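Local coordinates for ethanolamine utilization protein EutJ (Carboxydothermus hydrogenoformans Z-2901, PDB 3H1Q) that binds ATP in an actin-like ATPase fold and probably takes part in the bacterial use of ethanolamine, at residues Ala82-Glu85 against Arg86-Ser90; Val230-Gly234 against Gly235-Leu239. All coordinates share one frame; numbering follows the deposited sequence.

Contact 1 (Ala82-Glu85 against Arg86-Ser90)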
ATOM      1  N   ALA A  82      -2.185 -15.252  13.141  1.00 35.46           N
ATOM      2  CA  ALA A  82      -2.850 -15.797  14.301  1.00 35.33           C
ATOM      3  C   ALA A  82      -3.996 -14.924  14.717  1.00 35.47           C
ATOM      4  O   ALA A  82      -5.008 -15.423  15.168  1.00 35.56           O
ATOM      5  CB  ALA A  82      -1.894 -15.965  15.426  1.00 35.13           C
ATOM      6  N   LYS A  83      -3.842 -13.615  14.583  1.00 36.27           N
ATOM      7  CA  LYS A  83      -4.908 -12.722  15.016  1.00 37.09           C
ATOM      8  C   LYS A  83      -6.114 -13.003  14.163  1.00 37.13           C
ATOM      9  O   LYS A  83      -7.220 -13.211  14.671  1.00 37.16           O
ATOM     10  CB  LYS A  83      -4.533 -11.249  14.873  1.00 37.36           C
ATOM     11  CG  LYS A  83      -5.701 -10.334  15.263  1.00 39.24           C
ATOM     12  CD  LYS A  83      -5.309  -8.983  15.854  1.00 41.71           C
ATOM     13  CE  LYS A  83      -4.490  -8.180  14.883  1.00 44.85           C
ATOM     14  NZ  LYS A  83      -4.127  -6.846  15.454  1.00 49.88           N
ATOM     15  N   VAL A  84      -5.870 -13.010  12.857  1.00 36.86           N
ATOM     16  CA  VAL A  84      -6.917 -13.182  11.881  1.00 36.39           C
ATOM     17  C   VAL A  84      -7.521 -14.551  12.108  1.00 36.90           C
ATOM     18  O   VAL A  84      -8.749 -14.702  12.115  1.00 37.57           O
ATOM     19  CB  VAL A  84      -6.378 -12.994  10.454  1.00 36.10           C
ATOM     20  CG1 VAL A  84      -7.267 -13.678   9.427  1.00 35.12           C
ATOM     21  CG2 VAL A  84      -6.243 -11.510  10.162  1.00 34.40           C
ATOM     22  N   GLU A  85      -6.670 -15.540  12.358  1.00 36.59           N
ATOM     23  CA  GLU A  85      -7.181 -16.868  12.636  1.00 36.31           C
ATOM     24  C   GLU A  85      -8.065 -16.984  13.876  1.00 36.06           C
ATOM     25  O   GLU A  85      -9.026 -17.702  13.839  1.00 35.74           O
ATOM     26  CB  GLU A  85      -6.069 -17.892  12.634  1.00 36.18           C
ATOM     27  CG  GLU A  85      -5.688 -18.281  11.233  1.00 37.82           C
ATOM     28  CD  GLU A  85      -4.432 -19.125  11.167  1.00 40.12           C
ATOM     29  OE1 GLU A  85      -3.828 -19.418  12.223  1.00 38.92           O
ATOM     30  OE2 GLU A  85      -4.042 -19.497  10.043  1.00 42.16           O
ATOM     31  N   ARG A  86      -7.778 -16.273  14.961  1.00 36.48           N
ATOM     32  CA  ARG A  86      -8.678 -16.361  16.102  1.00 37.79           C
ATOM     33  C   ARG A  86     -10.039 -15.698  15.773  1.00 38.26           C
ATOM     34  O   ARG A  86     -11.097 -16.131  16.233  1.00 37.70           O
ATOM     35  CB  ARG A  86      -8.045 -15.846  17.425  1.00 37.63           C
ATOM     36  CG  ARG A  86      -7.880 -14.325  17.600  1.00 42.04           C
ATOM     37  CD  ARG A  86      -7.319 -13.927  19.008  1.00 47.96           C
ATOM     38  NE  ARG A  86      -6.503 -12.670  19.071  1.00 53.47           N
ATOM     39  CZ  ARG A  86      -5.154 -12.575  18.957  1.00 53.81           C
ATOM     40  NH1 ARG A  86      -4.418 -13.663  18.731  1.00 53.78           N
ATOM     41  NH2 ARG A  86      -4.525 -11.388  19.057  1.00 51.78           N
ATOM     42  N   LEU A  87      -9.981 -14.682  14.920  1.00 39.38           N
ATOM     43  CA  LEU A  87     -11.055 -13.738  14.714  1.00 39.57           C
ATOM     44  C   LEU A  87     -11.945 -14.367  13.701  1.00 41.05           C
ATOM     45  O   LEU A  87     -13.171 -14.309  13.820  1.00 41.82           O
ATOM     46  CB  LEU A  87     -10.475 -12.459  14.146  1.00 38.85           C
ATOM     47  CG  LEU A  87     -10.689 -11.183  14.945  1.00 37.29           C
ATOM     48  CD1 LEU A  87     -10.475 -11.406  16.416  1.00 33.44           C
ATOM     49  CD2 LEU A  87      -9.782 -10.085  14.384  1.00 34.05           C
ATOM     50  N   LEU A  88     -11.324 -14.993  12.701  1.00 42.15           N
ATOM     51  CA  LEU A  88     -12.046 -15.770  11.705  1.00 43.40           C
ATOM     52  C   LEU A  88     -12.444 -17.089  12.322  1.00 44.70           C
ATOM     53  O   LEU A  88     -11.940 -17.466  13.373  1.00 45.45           O
ATOM     54  CB  LEU A  88     -11.130 -16.036  10.532  1.00 43.06           C
ATOM     55  CG  LEU A  88     -11.701 -16.389   9.179  1.00 42.60           C
ATOM     56  CD1 LEU A  88     -12.885 -15.504   8.825  1.00 42.64           C
ATOM     57  CD2 LEU A  88     -10.563 -16.201   8.197  1.00 42.91           C
ATOM     58  N   GLY A  89     -13.341 -17.820  11.691  1.00 45.78           N
ATOM     59  CA  GLY A  89     -13.509 -19.197  12.124  1.00 47.29           C
ATOM     60  C   GLY A  89     -12.195 -20.002  12.080  1.00 47.64           C
ATOM     61  O   GLY A  89     -11.704 -20.444  13.106  1.00 47.36           O
ATOM     62  N   SER A  90     -11.621 -20.132  10.888  1.00 48.15           N
ATOM     63  CA  SER A  90     -10.739 -21.242  10.541  1.00 49.07           C
ATOM     64  C   SER A  90      -9.258 -20.904  10.604  1.00 49.40           C
ATOM     65  O   SER A  90      -8.862 -19.904  11.201  1.00 49.62           O
ATOM     66  CB  SER A  90     -11.066 -21.702   9.117  1.00 49.51           C
ATOM     67  OG  SER A  90     -10.877 -20.643   8.171  1.00 50.27           O
TER

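Contact 2 (Val230-Gly234 against Gly235-Leu239). With ATP (adenosine-5'-triphosphate), chain C.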
ATOM      1  N   VAL A 230      -4.649   8.699 -13.986  1.00 51.11           N
ATOM      2  CA  VAL A 230      -3.579   8.708 -13.011  1.00 49.42           C
ATOM      3  C   VAL A 230      -4.130   8.456 -11.615  1.00 48.90           C
ATOM      4  O   VAL A 230      -5.015   9.173 -11.130  1.00 48.95           O
ATOM      5  CB  VAL A 230      -2.817  10.026 -13.075  1.00 49.01           C
ATOM      6  CG1 VAL A 230      -1.845  10.156 -11.925  1.00 48.02           C
ATOM      7  CG2 VAL A 230      -2.110  10.113 -14.393  1.00 48.68           C
ATOM      8  N   TYR A 231      -3.590   7.429 -10.972  1.00 47.66           N
ATOM      9  CA  TYR A 231      -4.160   6.925  -9.754  1.00 46.15           C
ATOM     10  C   TYR A 231      -3.117   6.982  -8.701  1.00 45.04           C
ATOM     11  O   TYR A 231      -2.071   6.397  -8.841  1.00 45.73           O
ATOM     12  CB  TYR A 231      -4.587   5.501  -9.988  1.00 45.93           C
ATOM     13  CG  TYR A 231      -5.668   5.378 -11.027  1.00 46.84           C
ATOM     14  CD1 TYR A 231      -7.010   5.333 -10.658  1.00 46.58           C
ATOM     15  CD2 TYR A 231      -5.359   5.296 -12.383  1.00 48.56           C
ATOM     16  CE1 TYR A 231      -8.027   5.198 -11.605  1.00 46.64           C
ATOM     17  CE2 TYR A 231      -6.383   5.161 -13.350  1.00 49.40           C
ATOM     18  CZ  TYR A 231      -7.713   5.113 -12.942  1.00 48.13           C
ATOM     19  OH  TYR A 231      -8.726   4.991 -13.869  1.00 48.97           O
ATOM     20  N   VAL A 232      -3.375   7.713  -7.649  1.00 43.69           N
ATOM     21  CA  VAL A 232      -2.398   7.806  -6.615  1.00 43.11           C
ATOM     22  C   VAL A 232      -2.883   6.992  -5.432  1.00 43.43           C
ATOM     23  O   VAL A 232      -3.866   7.346  -4.798  1.00 44.30           O
ATOM     24  CB  VAL A 232      -2.158   9.250  -6.236  1.00 42.80           C
ATOM     25  CG1 VAL A 232      -1.303   9.339  -4.997  1.00 42.36           C
ATOM     26  CG2 VAL A 232      -1.499   9.975  -7.398  1.00 42.34           C
ATOM     27  N   VAL A 233      -2.203   5.886  -5.147  1.00 43.09           N
ATOM     28  CA  VAL A 233      -2.569   5.020  -4.040  1.00 42.51           C
ATOM     29  C   VAL A 233      -1.421   4.992  -3.052  1.00 42.57           C
ATOM     30  O   VAL A 233      -0.404   5.622  -3.309  1.00 42.81           O
ATOM     31  CB  VAL A 233      -2.877   3.602  -4.519  1.00 42.32           C
ATOM     32  CG1 VAL A 233      -3.963   3.629  -5.571  1.00 41.87           C
ATOM     33  CG2 VAL A 233      -1.637   2.951  -5.057  1.00 42.09           C
ATOM     34  N   GLY A 234      -1.580   4.269  -1.935  1.00 42.47           N
ATOM     35  CA  GLY A 234      -0.534   4.126  -0.916  1.00 41.84           C
ATOM     36  C   GLY A 234      -0.825   5.003   0.270  1.00 42.04           C
ATOM     37  O   GLY A 234      -1.415   6.060   0.126  1.00 42.76           O
ATOM     38  N   GLY A 235      -0.385   4.594   1.447  1.00 41.98           N
ATOM     39  CA  GLY A 235      -0.702   5.307   2.681  1.00 42.24           C
ATOM     40  C   GLY A 235      -0.304   6.768   2.796  1.00 42.80           C
ATOM     41  O   GLY A 235      -0.818   7.490   3.667  1.00 42.73           O
ATOM     42  N   THR A 236       0.626   7.212   1.954  1.00 43.24           N
ATOM     43  CA  THR A 236       1.054   8.609   2.013  1.00 43.88           C
ATOM     44  C   THR A 236      -0.078   9.529   1.577  1.00 44.00           C
ATOM     45  O   THR A 236      -0.192  10.642   2.087  1.00 44.42           O
ATOM     46  CB  THR A 236       2.295   8.922   1.145  1.00 44.29           C
ATOM     47  OG1 THR A 236       3.094   7.746   0.971  1.00 43.04           O
ATOM     48  CG2 THR A 236       3.122  10.030   1.786  1.00 43.50           C
ATOM     49  N   ALA A 237      -0.904   9.044   0.646  1.00 43.77           N
ATOM     50  CA  ALA A 237      -2.064   9.763   0.137  1.00 43.78           C
ATOM     51  C   ALA A 237      -3.236   9.832   1.135  1.00 44.57           C
ATOM     52  O   ALA A 237      -4.350  10.156   0.763  1.00 45.13           O
ATOM     53  CB  ALA A 237      -2.512   9.150  -1.180  1.00 42.87           C
ATOM     54  N   TYR A 238      -2.993   9.523   2.402  1.00 45.53           N
ATOM     55  CA  TYR A 238      -3.999   9.656   3.447  1.00 46.15           C
ATOM     56  C   TYR A 238      -4.076  11.098   3.941  1.00 46.74           C
ATOM     57  O   TYR A 238      -4.807  11.417   4.876  1.00 46.63           O
ATOM     58  CB  TYR A 238      -3.626   8.767   4.634  1.00 46.50           C
ATOM     59  CG  TYR A 238      -4.481   7.537   4.839  1.00 46.83           C
ATOM     60  CD1 TYR A 238      -5.876   7.607   4.783  1.00 46.92           C
ATOM     61  CD2 TYR A 238      -3.895   6.308   5.139  1.00 46.74           C
ATOM     62  CE1 TYR A 238      -6.661   6.467   4.993  1.00 47.76           C
ATOM     63  CE2 TYR A 238      -4.668   5.162   5.346  1.00 46.71           C
ATOM     64  CZ  TYR A 238      -6.044   5.249   5.281  1.00 47.22           C
ATOM     65  OH  TYR A 238      -6.796   4.121   5.495  1.00 46.59           O
ATOM     66  N   LEU A 239      -3.279  11.975   3.346  1.00 47.75           N
ATOM     67  CA  LEU A 239      -3.285  13.373   3.758  1.00 48.11           C
ATOM     68  C   LEU A 239      -4.480  14.021   3.076  1.00 48.17           C
ATOM     69  O   LEU A 239      -4.601  13.967   1.850  1.00 47.89           O
ATOM     70  CB  LEU A 239      -1.965  14.056   3.375  1.00 47.85           C
ATOM     71  CG  LEU A 239      -1.492  15.096   4.395  1.00 47.94           C
ATOM     72  CD1 LEU A 239      -1.401  14.499   5.802  1.00 47.93           C
ATOM     73  CD2 LEU A 239      -0.162  15.680   4.004  1.00 47.06           C
TER
HETATM   74  PG  ATP C 301       3.696  -0.257   0.397  1.00 69.41           P
HETATM   75  O1G ATP C 301       2.494  -0.638   1.250  1.00 69.91           O
HETATM   76  O2G ATP C 301       3.493   0.992  -0.416  1.00 71.40           O
HETATM   77  O3G ATP C 301       4.184  -1.383  -0.505  1.00 69.72           O
HETATM   78  PB  ATP C 301       4.522   0.639   2.913  1.00 64.16           P
HETATM   79  O1B ATP C 301       5.710   1.109   3.680  1.00 64.68           O
HETATM   80  O2B ATP C 301       3.663  -0.388   3.598  1.00 66.77           O
HETATM   81  O3B ATP C 301       4.873   0.176   1.417  1.00 64.61           O
HETATM   82  PA  ATP C 301       2.097   2.327   2.761  1.00 57.17           P
HETATM   83  O1A ATP C 301       1.417   1.347   3.672  1.00 56.29           O
HETATM   84  O2A ATP C 301       1.578   2.476   1.354  1.00 55.29           O
HETATM   85  O3A ATP C 301       3.670   1.976   2.583  1.00 63.50           O
HETATM   86  O5' ATP C 301       2.221   3.746   3.497  1.00 56.68           O
HETATM   87  C5' ATP C 301       2.872   3.974   4.734  1.00 58.21           C
HETATM   88  C4' ATP C 301       2.900   5.483   4.855  1.00 62.29           C
HETATM   89  O4' ATP C 301       1.558   5.980   4.813  1.00 65.86           O
HETATM   90  C3' ATP C 301       3.468   5.924   6.182  1.00 65.06           C
HETATM   91  O3' ATP C 301       4.415   6.983   6.005  1.00 68.18           O
HETATM   92  C2' ATP C 301       2.301   6.513   6.930  1.00 66.13           C
HETATM   93  O2' ATP C 301       2.705   7.602   7.751  1.00 63.00           O
HETATM   94  C1' ATP C 301       1.341   6.948   5.836  1.00 69.17           C
HETATM   95  N9  ATP C 301       0.005   7.062   6.513  1.00 75.57           N
HETATM   96  C8  ATP C 301      -0.732   6.085   7.087  1.00 76.49           C
HETATM   97  N7  ATP C 301      -1.851   6.579   7.685  1.00 77.74           N
HETATM   98  C5  ATP C 301      -1.850   7.913   7.520  1.00 79.11           C
HETATM   99  C6  ATP C 301      -2.729   9.058   7.886  1.00 79.60           C
HETATM  100  N6  ATP C 301      -3.882   8.881   8.571  1.00 79.02           N
HETATM  101  N1  ATP C 301      -2.345  10.305   7.505  1.00 80.16           N
HETATM  102  C2  ATP C 301      -1.213  10.544   6.820  1.00 79.77           C
HETATM  103  N3  ATP C 301      -0.375   9.555   6.443  1.00 80.58           N
HETATM  104  C4  ATP C 301      -0.623   8.235   6.757  1.00 79.28           C

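Contact 1 (Ala82-Glu85 against Arg86-Ser90)
Ala-82 offers its carbonyl O to Arg-86 N at 2.9 Å, an ordinary i to i+4 helix bond, and CB of the arginine passes near that same oxygen. One residue on, Lys-83 carries most of the side-chain contact with Arg-86. The arginine places CG between its own backbone N and carbonyl carbon (chi1 74°), then runs extended to NE, back along the helix, until one face of the guanidinium lies over Lys-83 CA, which is 3.8 Å above its plane and displaced toward the rim. Arg-86 NH2 comes to 4.1 Å from Lys-83 CD. The two chains slant across each other, yet their charges are separated: Lys-83 NZ stays 5.8 Å from Arg-86 NH2, and NZ forms a salt bridge with Glu-20. The same lysine chain, its CG anti to the backbone N (chi1 177°), lies side by side with Leu-87 and points the same way, Lys-83 CG to Leu-87 CD2 4.2 Å. All this belongs to the last turn of helix 70-87, which lies against the five-stranded sheet of an actin-like domain. Val-84 faces that sheet, touching Leu-42 and Val-44 on strand 39-45 and Ala-53 and Ala-55 on strand 51-58; its CG1 also meets Leu-88 CD2 at 4.3 Å. Val-84 O accepts a straight bond from Leu-88 N at 2.7 Å (N-H...O 165°) and a weak one from Leu-87 N, which is shared weakly with Lys-83 O. Leu-88 is the first residue to leave helical geometry. Glu-85 therefore meets the outgoing loop rather than another turn: Glu-85 CG packs 3.6 Å from Ser-90 O, while the extended chain carries OE2 to the backbone N of Leu-92 and into a salt bridge with Lys-81.

Contact 2 (Val230-Gly234 against Gly235-Leu239)
Val-232 CG1 and Ala-237 CB touch across the turn, 4.0 Å apart. The valine's CG1 stands anti to its backbone N (chi1 171°), which sends that methyl forward along the chain, and the alanine CB points back to meet it. Between them Gly-234 swings the backbone round; at its positive phi a CB would be jammed against the preceding carbonyl O, which calls for glycine. Gly-234 O then accepts Ala-237 N at 3.1 Å, the donor standing above the carbonyl plane, and Tyr-238 N follows onto Gly-235 O. The tight turn leaves Gly-235 N pointing outward to the nucleotide, where it gives a nearly straight bond to ATP O2A (2.9 Å, 166°). A Gly-Gly turn after a strand is consistent with the adenosine motif of actin-like ATPases. Tyr-238 turns to the base: its CB lies 3.4 Å from ATP C6, and the ring, approaching with CD2, lies oblique to N7 of the purine. Its hydroxyl is hydrogen-bonded to His-259 ND1. An alanine here would keep the CB near the base but would probably leave the N7 side of the purine without its ring contact and His-259 without its hydroxyl partner. Thr-236 OG1 is hydrogen-bonded to Ile-146 O, tying the turn to the neighbouring strand 141-146. That strand pairs with 230-233 in the four-stranded sheet, while Phe-242 of helix 242-250 packs on both Val-232 and Ala-237, and Leu-239 reaches helix 199-220.

In the fold
After helix 3-18 the chain lays down strands 30-34, 39-45 and 51-58, then helix 70-87; contact 1 comes where the chain leaves that helix for strand 94-98, and strand 121-126 later completes the five-stranded sheet. Contact 2 follows much later, after helix 199-220, where strand 230-233 of the four-stranded sheet turns toward helix 242-250. Each is a local turn closing no long loop, and the two stand in series, neither enclosing nor crossing the other. The centres of contact 1 and contact 2 are about 29 Å apart. Contact 1 joins a helix end to its sheet at the periphery, away from the nucleotide; contact 2 brings the second sheet to the ATP.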